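Local coordinates for protein B-agarase (Saccharophagus degradans, PDB 4BQ2) that hydrolyses agarose as an exo-acting beta-agarase of glycoside hydrolase family 50, at residues F86-T91 with A96-S101; F74-V79 with R150-M155; W542-S547 with L554-K559. All coordinates share one frame; numbering follows the deposited sequence.

Contact 1 (F86-T91 with A96-S101)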
# COMPACT_ATOMS: atom_id res chain seq x y z
N PHE A 86 3.84 -16.22 5.10
CA PHE A 86 4.02 -16.98 3.89
C PHE A 86 3.24 -16.34 2.74
O PHE A 86 2.06 -15.93 2.91
CB PHE A 86 3.47 -18.42 4.07
CG PHE A 86 4.53 -19.44 4.29
CD1 PHE A 86 5.83 -19.27 3.74
CD2 PHE A 86 4.25 -20.61 4.99
CE1 PHE A 86 6.80 -20.25 3.90
CE2 PHE A 86 5.21 -21.58 5.16
CZ PHE A 86 6.50 -21.40 4.63
N TYR A 87 3.90 -16.28 1.58
CA TYR A 87 3.25 -15.98 0.32
C TYR A 87 3.00 -17.30 -0.36
O TYR A 87 3.93 -18.08 -0.53
CB TYR A 87 4.13 -15.09 -0.54
CG TYR A 87 4.24 -13.68 0.01
CD1 TYR A 87 5.22 -13.35 0.93
CD2 TYR A 87 3.35 -12.69 -0.40
CE1 TYR A 87 5.33 -12.05 1.45
CE2 TYR A 87 3.44 -11.39 0.10
CZ TYR A 87 4.43 -11.08 1.02
OH TYR A 87 4.51 -9.79 1.50
N LEU A 88 1.73 -17.58 -0.70
CA LEU A 88 1.39 -18.78 -1.42
C LEU A 88 1.09 -18.35 -2.85
O LEU A 88 0.17 -17.57 -3.07
CB LEU A 88 0.16 -19.47 -0.77
CG LEU A 88 -0.47 -20.53 -1.67
CD1 LEU A 88 0.41 -21.78 -1.72
CD2 LEU A 88 -1.92 -20.86 -1.23
N ASP A 89 1.91 -18.82 -3.79
CA ASP A 89 1.71 -18.55 -5.21
C ASP A 89 1.45 -19.88 -5.87
O ASP A 89 2.22 -20.82 -5.70
CB ASP A 89 2.98 -17.93 -5.82
CG ASP A 89 3.23 -16.51 -5.32
OD1 ASP A 89 2.62 -15.59 -5.88
OD2 ASP A 89 4.04 -16.33 -4.37
N VAL A 90 0.36 -19.95 -6.62
CA VAL A 90 -0.03 -21.16 -7.30
C VAL A 90 -0.09 -20.80 -8.78
O VAL A 90 -0.77 -19.86 -9.16
CB VAL A 90 -1.40 -21.68 -6.78
CG1 VAL A 90 -1.83 -22.93 -7.52
CG2 VAL A 90 -1.32 -21.97 -5.28
N THR A 91 0.68 -21.53 -9.59
CA THR A 91 0.83 -21.25 -11.03
C THR A 91 0.27 -22.41 -11.87
O THR A 91 0.50 -23.58 -11.55
CB THR A 91 2.31 -20.98 -11.38
OG1 THR A 91 2.77 -19.88 -10.58
CG2 THR A 91 2.48 -20.58 -12.85
N ALA A 96 -0.61 -18.64 -15.63
CA ALA A 96 -1.49 -17.84 -14.77
C ALA A 96 -1.17 -18.12 -13.30
O ALA A 96 -0.83 -19.23 -12.97
CB ALA A 96 -2.94 -18.12 -15.07
N VAL A 97 -1.25 -17.09 -12.45
CA VAL A 97 -0.79 -17.19 -11.04
C VAL A 97 -1.75 -16.44 -10.14
O VAL A 97 -2.27 -15.37 -10.51
CB VAL A 97 0.58 -16.51 -10.76
CG1 VAL A 97 1.25 -17.12 -9.53
CG2 VAL A 97 1.52 -16.51 -11.95
N PHE A 98 -1.95 -16.96 -8.93
CA PHE A 98 -2.63 -16.19 -7.89
C PHE A 98 -1.75 -16.20 -6.67
O PHE A 98 -0.97 -17.14 -6.47
CB PHE A 98 -4.08 -16.66 -7.59
CG PHE A 98 -4.19 -17.93 -6.75
CD1 PHE A 98 -3.78 -17.96 -5.40
CD2 PHE A 98 -4.79 -19.07 -7.27
CE1 PHE A 98 -3.91 -19.13 -4.63
CE2 PHE A 98 -4.94 -20.22 -6.51
CZ PHE A 98 -4.49 -20.26 -5.20
N THR A 99 -1.88 -15.14 -5.86
CA THR A 99 -1.08 -14.98 -4.64
C THR A 99 -2.02 -14.79 -3.46
O THR A 99 -2.88 -13.90 -3.46
CB THR A 99 -0.15 -13.73 -4.73
OG1 THR A 99 0.69 -13.82 -5.88
CG2 THR A 99 0.75 -13.63 -3.49
N ARG A 100 -1.85 -15.62 -2.43
CA ARG A 100 -2.51 -15.38 -1.15
C ARG A 100 -1.42 -15.36 -0.13
O ARG A 100 -0.31 -15.78 -0.39
CB ARG A 100 -3.53 -16.49 -0.83
CG ARG A 100 -4.75 -16.53 -1.74
CD ARG A 100 -5.89 -17.37 -1.11
NE ARG A 100 -7.07 -17.36 -1.97
CZ ARG A 100 -8.28 -16.90 -1.64
NH1 ARG A 100 -8.54 -16.42 -0.42
NH2 ARG A 100 -9.27 -16.95 -2.55
N SER A 101 -1.72 -14.85 1.06
CA SER A 101 -0.72 -14.78 2.09
C SER A 101 -1.39 -14.76 3.44
O SER A 101 -2.60 -14.37 3.56
CB SER A 101 0.15 -13.49 1.90
OG SER A 101 1.15 -13.44 2.91
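Asp-89 and Thr-99 lie side by side on one face of a pair of antiparallel strands, pointing the same way, and Thr-99 OG1 donates to Asp-89 OD1 over 2.6 Å. The oxygen is met on its syn side by a donor lying somewhat out of the carboxylate plane. Next along this face, Thr-91 OG1 packs 3.3 Å from Val-97 CG1, a van der Waals contact. At the other end Ser-101 OG swings out opposite its backbone N, reaches the partner strand and donates to Phe-86 O at 2.7 Å, arriving 46° above the carbonyl plane and hence not along a lone pair. Gln-85 NE2 also bonds this hydroxyl, which lies 4.0 Å above the plane of the Tyr-87 ring, near its rim.

On the reverse face Leu-88, Val-90 and Phe-98 form an apolar patch, with Arg-100 beside them. Phe-98 takes the crowded first torsion, with CG between backbone N and carbonyl carbon (chi1 77°), and this turns its ring across to the neighbouring strand. Val-90 CB then sits over one ring face, 4.0 Å from the Phe-98 centroid and 22° off the normal, as a CH-pi contact. Val-90 CG2 adds a 3.6 Å approach to Phe-98 CZ, while Leu-88 CD2 meets the ring edge at Phe-98 CE1, 4.3 Å away. The side chain of Arg-100 leads away from the partner strand, and its NH1 bonds Phe-152 O.

Two reciprocal pairs of N-H...O bonds, Leu-88 with Arg-100 and Val-90 with Phe-98, set the register. The pattern is that of antiparallel pairing, and the short connection between strands 84-92 and 97-104 makes the pair a beta hairpin, here in the carbohydrate-binding-module-like domain of the agarase.

Contact 2 (F74-V79 with R150-M155)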
# COMPACT_ATOMS: atom_id res chain seq x y z
N PHE A 74 -3.06 -26.71 4.01
CA PHE A 74 -1.74 -26.99 4.61
C PHE A 74 -1.87 -26.85 6.11
O PHE A 74 -2.56 -25.92 6.57
CB PHE A 74 -0.68 -25.94 4.19
CG PHE A 74 -0.58 -25.68 2.72
CD1 PHE A 74 -1.50 -24.87 2.07
CD2 PHE A 74 0.52 -26.14 2.02
CE1 PHE A 74 -1.38 -24.60 0.71
CE2 PHE A 74 0.65 -25.90 0.65
CZ PHE A 74 -0.29 -25.12 0.00
N ASP A 75 -1.24 -27.76 6.87
CA ASP A 75 -1.08 -27.56 8.32
C ASP A 75 0.29 -26.92 8.50
O ASP A 75 1.27 -27.40 7.95
CB ASP A 75 -1.13 -28.89 9.10
CG ASP A 75 -2.49 -29.60 9.01
OD1 ASP A 75 -3.46 -29.04 8.44
OD2 ASP A 75 -2.54 -30.77 9.46
N ILE A 76 0.36 -25.78 9.18
CA ILE A 76 1.62 -25.03 9.29
C ILE A 76 1.76 -24.44 10.68
O ILE A 76 0.75 -24.06 11.31
CB ILE A 76 1.70 -23.87 8.24
CG1 ILE A 76 1.07 -24.27 6.90
CG2 ILE A 76 3.15 -23.37 8.04
CD1 ILE A 76 1.04 -23.14 5.86
N VAL A 77 3.00 -24.35 11.16
CA VAL A 77 3.27 -23.61 12.40
C VAL A 77 4.67 -23.05 12.31
O VAL A 77 5.50 -23.64 11.61
CB VAL A 77 3.17 -24.51 13.64
CG1 VAL A 77 4.34 -25.50 13.70
CG2 VAL A 77 3.12 -23.68 14.92
N SER A 78 4.95 -21.92 12.97
CA SER A 78 6.32 -21.36 13.01
C SER A 78 7.00 -21.89 14.28
O SER A 78 6.34 -22.22 15.23
CB SER A 78 6.32 -19.82 13.04
OG SER A 78 5.83 -19.32 11.83
N VAL A 79 8.32 -22.00 14.25
CA VAL A 79 9.05 -22.47 15.43
C VAL A 79 10.04 -21.39 15.74
O VAL A 79 10.51 -20.71 14.82
CB VAL A 79 9.75 -23.82 15.14
CG1 VAL A 79 10.52 -24.30 16.35
CG2 VAL A 79 8.72 -24.87 14.72
N ARG A 150 -7.95 -21.64 9.09
CA ARG A 150 -7.64 -20.27 8.67
C ARG A 150 -7.59 -20.13 7.17
O ARG A 150 -6.90 -20.88 6.51
CB ARG A 150 -6.33 -19.82 9.29
CG ARG A 150 -6.37 -19.83 10.83
CD ARG A 150 -5.17 -19.11 11.40
NE ARG A 150 -5.22 -17.66 11.13
CZ ARG A 150 -4.14 -16.89 11.10
NH1 ARG A 150 -2.93 -17.41 11.33
NH2 ARG A 150 -4.26 -15.59 10.88
N GLN A 151 -8.28 -19.14 6.63
CA GLN A 151 -8.31 -18.93 5.18
C GLN A 151 -7.12 -18.05 4.77
O GLN A 151 -6.95 -16.96 5.33
CB GLN A 151 -9.64 -18.28 4.74
CG GLN A 151 -9.66 -18.15 3.22
CD GLN A 151 -10.98 -17.74 2.60
OE1 GLN A 151 -11.78 -16.98 3.18
NE2 GLN A 151 -11.17 -18.18 1.37
N PHE A 152 -6.27 -18.52 3.85
CA PHE A 152 -5.22 -17.67 3.28
C PHE A 152 -5.91 -16.43 2.73
O PHE A 152 -7.01 -16.52 2.12
CB PHE A 152 -4.48 -18.35 2.12
CG PHE A 152 -3.21 -19.08 2.50
CD1 PHE A 152 -1.97 -18.42 2.46
CD2 PHE A 152 -3.22 -20.45 2.78
CE1 PHE A 152 -0.78 -19.09 2.76
CE2 PHE A 152 -2.04 -21.13 3.09
CZ PHE A 152 -0.81 -20.46 3.07
N VAL A 153 -5.29 -15.27 2.92
CA VAL A 153 -5.96 -14.02 2.58
C VAL A 153 -5.69 -13.69 1.13
O VAL A 153 -4.56 -13.83 0.67
CB VAL A 153 -5.41 -12.88 3.45
CG1 VAL A 153 -6.03 -11.53 3.11
CG2 VAL A 153 -5.62 -13.21 4.92
N TRP A 154 -6.69 -13.16 0.43
CA TRP A 154 -6.48 -12.79 -0.96
C TRP A 154 -5.56 -11.57 -1.06
O TRP A 154 -5.75 -10.59 -0.34
CB TRP A 154 -7.82 -12.44 -1.63
CG TRP A 154 -7.63 -12.09 -3.06
CD1 TRP A 154 -7.74 -10.85 -3.63
CD2 TRP A 154 -7.28 -12.99 -4.12
NE1 TRP A 154 -7.46 -10.92 -4.98
CE2 TRP A 154 -7.18 -12.23 -5.30
CE3 TRP A 154 -7.05 -14.38 -4.17
CZ2 TRP A 154 -6.88 -12.81 -6.55
CZ3 TRP A 154 -6.73 -14.97 -5.42
CH2 TRP A 154 -6.65 -14.18 -6.59
N MET A 155 -4.59 -11.65 -1.97
CA MET A 155 -3.65 -10.57 -2.25
C MET A 155 -3.85 -10.02 -3.67
O MET A 155 -4.25 -8.85 -3.86
CB MET A 155 -2.20 -11.03 -2.01
CG MET A 155 -1.95 -11.52 -0.58
SD MET A 155 -2.09 -10.22 0.67
CE MET A 155 -0.44 -9.52 0.56
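Phe-152 is the one residue of 150-155 that meets strand 74-79, where it touches Phe-74 and Ile-76. Followed from its start, segment 150-155 opens with Arg-150, whose guanidinium group is held elsewhere, by a salt bridge to Asp-103 and a bond to Tyr-112 OH. A first short piece of strand ends at Gln-151. The strand breaks at Phe-152, and here the side chain is directed at the other segment.

Its CE2 approaches Phe-74 CD1 to 3.9 Å. The ring centroids of Phe-74 and Phe-152 are 6.0 Å apart and the planes are inclined at 70°, an oblique pairing. Beside it, Phe-152 CZ lies 4.3 Å from Ile-76 CD1. CE2 and CZ are bonded neighbours, which means that one corner of the Phe-152 ring makes both contacts. Ile-76 reaches that far because its chain is extended about the second torsion (chi2 176°), which carries the terminal methyl to the ring. Phe-74 and Ile-76, two residues apart, present their side chains on the same side of their strand, so Phe-152 meets both. After Phe-152 the strand resumes, at Val-153, and runs on to Met-155.

The CA atoms of Phe-74 and Phe-152 are 10.0 Å apart, as expected for strands separated by one other. That intermediate is strand 110-115, antiparallel to 70-79 and parallel to 150-155, and its Tyr-112 touches both Ile-76 and Phe-152.

No hydrogen bond or charge pair crosses between the segments, and together they bury only 91 Å². All three touching residues are buried, so the chemistry is that of a hydrophobic core: carbon-to-carbon dispersion contacts, with no directional bond to fix the ring angles.

Contact 3 (W542-S547 with L554-K559)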
# COMPACT_ATOMS: atom_id res chain seq x y z
N TRP A 542 17.70 -2.83 -34.67
CA TRP A 542 16.44 -3.42 -34.23
C TRP A 542 16.04 -4.64 -35.02
O TRP A 542 15.01 -5.26 -34.73
CB TRP A 542 15.31 -2.39 -34.29
CG TRP A 542 15.44 -1.30 -33.25
CD1 TRP A 542 16.54 -1.01 -32.49
CD2 TRP A 542 14.44 -0.33 -32.89
NE1 TRP A 542 16.27 0.07 -31.67
CE2 TRP A 542 14.99 0.49 -31.89
CE3 TRP A 542 13.12 -0.10 -33.32
CZ2 TRP A 542 14.27 1.56 -31.32
CZ3 TRP A 542 12.41 0.96 -32.75
CH2 TRP A 542 12.98 1.77 -31.76
N GLY A 543 16.87 -4.98 -36.01
CA GLY A 543 16.58 -6.08 -36.93
C GLY A 543 15.35 -5.81 -37.78
O GLY A 543 14.60 -6.72 -38.09
N LEU A 544 15.12 -4.55 -38.16
CA LEU A 544 13.91 -4.18 -38.91
C LEU A 544 14.23 -3.74 -40.35
O LEU A 544 15.39 -3.67 -40.74
CB LEU A 544 13.16 -3.05 -38.18
CG LEU A 544 12.50 -3.28 -36.82
CD1 LEU A 544 11.88 -1.99 -36.30
CD2 LEU A 544 11.45 -4.37 -36.88
N LYS A 545 13.19 -3.42 -41.12
CA LYS A 545 13.35 -3.01 -42.51
C LYS A 545 12.48 -1.81 -42.82
O LYS A 545 11.82 -1.75 -43.87
CB LYS A 545 12.97 -4.15 -43.46
CG LYS A 545 13.82 -5.40 -43.34
CD LYS A 545 13.27 -6.48 -44.27
CE LYS A 545 11.77 -6.67 -44.06
NZ LYS A 545 11.02 -6.89 -45.33
N LEU A 546 12.45 -0.84 -41.92
CA LEU A 546 11.64 0.36 -42.13
C LEU A 546 12.18 1.11 -43.36
O LEU A 546 13.37 1.13 -43.59
CB LEU A 546 11.71 1.26 -40.91
CG LEU A 546 10.99 0.64 -39.71
CD1 LEU A 546 11.62 1.17 -38.41
CD2 LEU A 546 9.50 0.94 -39.84
N SER A 547 11.29 1.73 -44.11
CA SER A 547 11.70 2.35 -45.37
C SER A 547 12.22 3.77 -45.11
O SER A 547 12.95 4.33 -45.96
CB SER A 547 10.52 2.38 -46.33
OG SER A 547 9.51 3.19 -45.78
N LEU A 554 5.45 6.62 -37.77
CA LEU A 554 4.05 6.15 -37.75
C LEU A 554 3.77 5.27 -36.54
O LEU A 554 2.62 4.95 -36.26
CB LEU A 554 3.71 5.33 -39.00
CG LEU A 554 3.86 5.99 -40.38
CD1 LEU A 554 3.75 4.90 -41.44
CD2 LEU A 554 2.85 7.10 -40.59
N GLY A 555 4.82 4.86 -35.83
CA GLY A 555 4.67 3.89 -34.77
C GLY A 555 5.21 2.55 -35.20
O GLY A 555 4.93 2.08 -36.30
N VAL A 556 5.97 1.92 -34.32
CA VAL A 556 6.64 0.65 -34.60
C VAL A 556 6.34 -0.29 -33.44
O VAL A 556 6.55 0.08 -32.26
CB VAL A 556 8.17 0.83 -34.66
CG1 VAL A 556 8.89 -0.53 -34.69
CG2 VAL A 556 8.56 1.71 -35.84
N ASP A 557 5.86 -1.49 -33.77
CA ASP A 557 5.47 -2.53 -32.80
C ASP A 557 6.67 -3.34 -32.22
O ASP A 557 6.88 -4.55 -32.49
CB ASP A 557 4.38 -3.41 -33.44
CG ASP A 557 3.85 -4.46 -32.50
OD1 ASP A 557 3.90 -4.29 -31.26
OD2 ASP A 557 3.36 -5.49 -33.01
N VAL A 558 7.48 -2.66 -31.42
CA VAL A 558 8.64 -3.26 -30.77
C VAL A 558 8.21 -4.32 -29.76
O VAL A 558 9.01 -5.17 -29.37
CB VAL A 558 9.54 -2.19 -30.14
CG1 VAL A 558 10.27 -1.42 -31.24
CG2 VAL A 558 8.74 -1.23 -29.27
N LYS A 559 6.94 -4.29 -29.39
CA LYS A 559 6.38 -5.19 -28.39
C LYS A 559 6.54 -6.65 -28.79
O LYS A 559 6.72 -7.50 -27.93
CB LYS A 559 4.92 -4.83 -28.16
CG LYS A 559 4.09 -5.78 -27.33
CD LYS A 559 2.75 -5.13 -26.99
CE LYS A 559 2.17 -4.29 -28.13
NZ LYS A 559 1.62 -5.06 -29.30
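The loops on either side of the short helix 549-552, between helices 535-542 and 565-593, come together here through Leu-544, Leu-546 and Val-556, with Trp-542 and Val-558 alongside. No hydrogen bond links the two segments; the evidence is a set of carbon contacts burying 165 Å².

Val-556 is central because its two methyls diverge. With CG1 anti to the backbone N (chi1 169°), that methyl meets Leu-544 CD1 tip to tip at 3.7 Å and also lies near the plane of the Trp-542 ring, at its edge, 4.3 Å from CZ3. The other branch, CG2, faces Leu-546, whose CD1 comes to 4.0 Å from Val-556 CG2.

Trp-542 NE1 bonds Asp-570 OD2, tethering the indole to helix 565-593, and Leu-511 packs on both Trp-542 and Val-558. Between the two valines Asp-557 is the centre of an inverse gamma turn, closed by a weak bond from Val-558 N to Val-556 O. Its side chain leaves the contact and makes a salt bridge with Lys-559. At the end of this turn Val-558 returns to the indole, where its CG1 approaches Trp-542 CZ3 obliquely at 3.5 Å.

In the fold
Contacts 1 and 2 belong to the carbohydrate-binding-module-like domain, with centres about 12 Å apart. Along the chain, strand 70-79 comes first, then the hairpin of contact 1, and finally strand 150-155, so contact 2 brackets contact 1. Strands 97-104 and 150-155 are direct neighbours, and a probable hydrogen bond of 2.9 Å between Ser-101 O and Val-153 N connects the two contacts. Contact 3 follows much later, in a helical region whose sequence partly matches the beta-galactosidase family. Its centre lies about 37 Å from that of contact 1 and 49 Å from that of contact 2. Contacts 1 and 2 thus join adjoining strands of the beta domain, while contact 3 separately packs interhelical loops in a distant part of the chain.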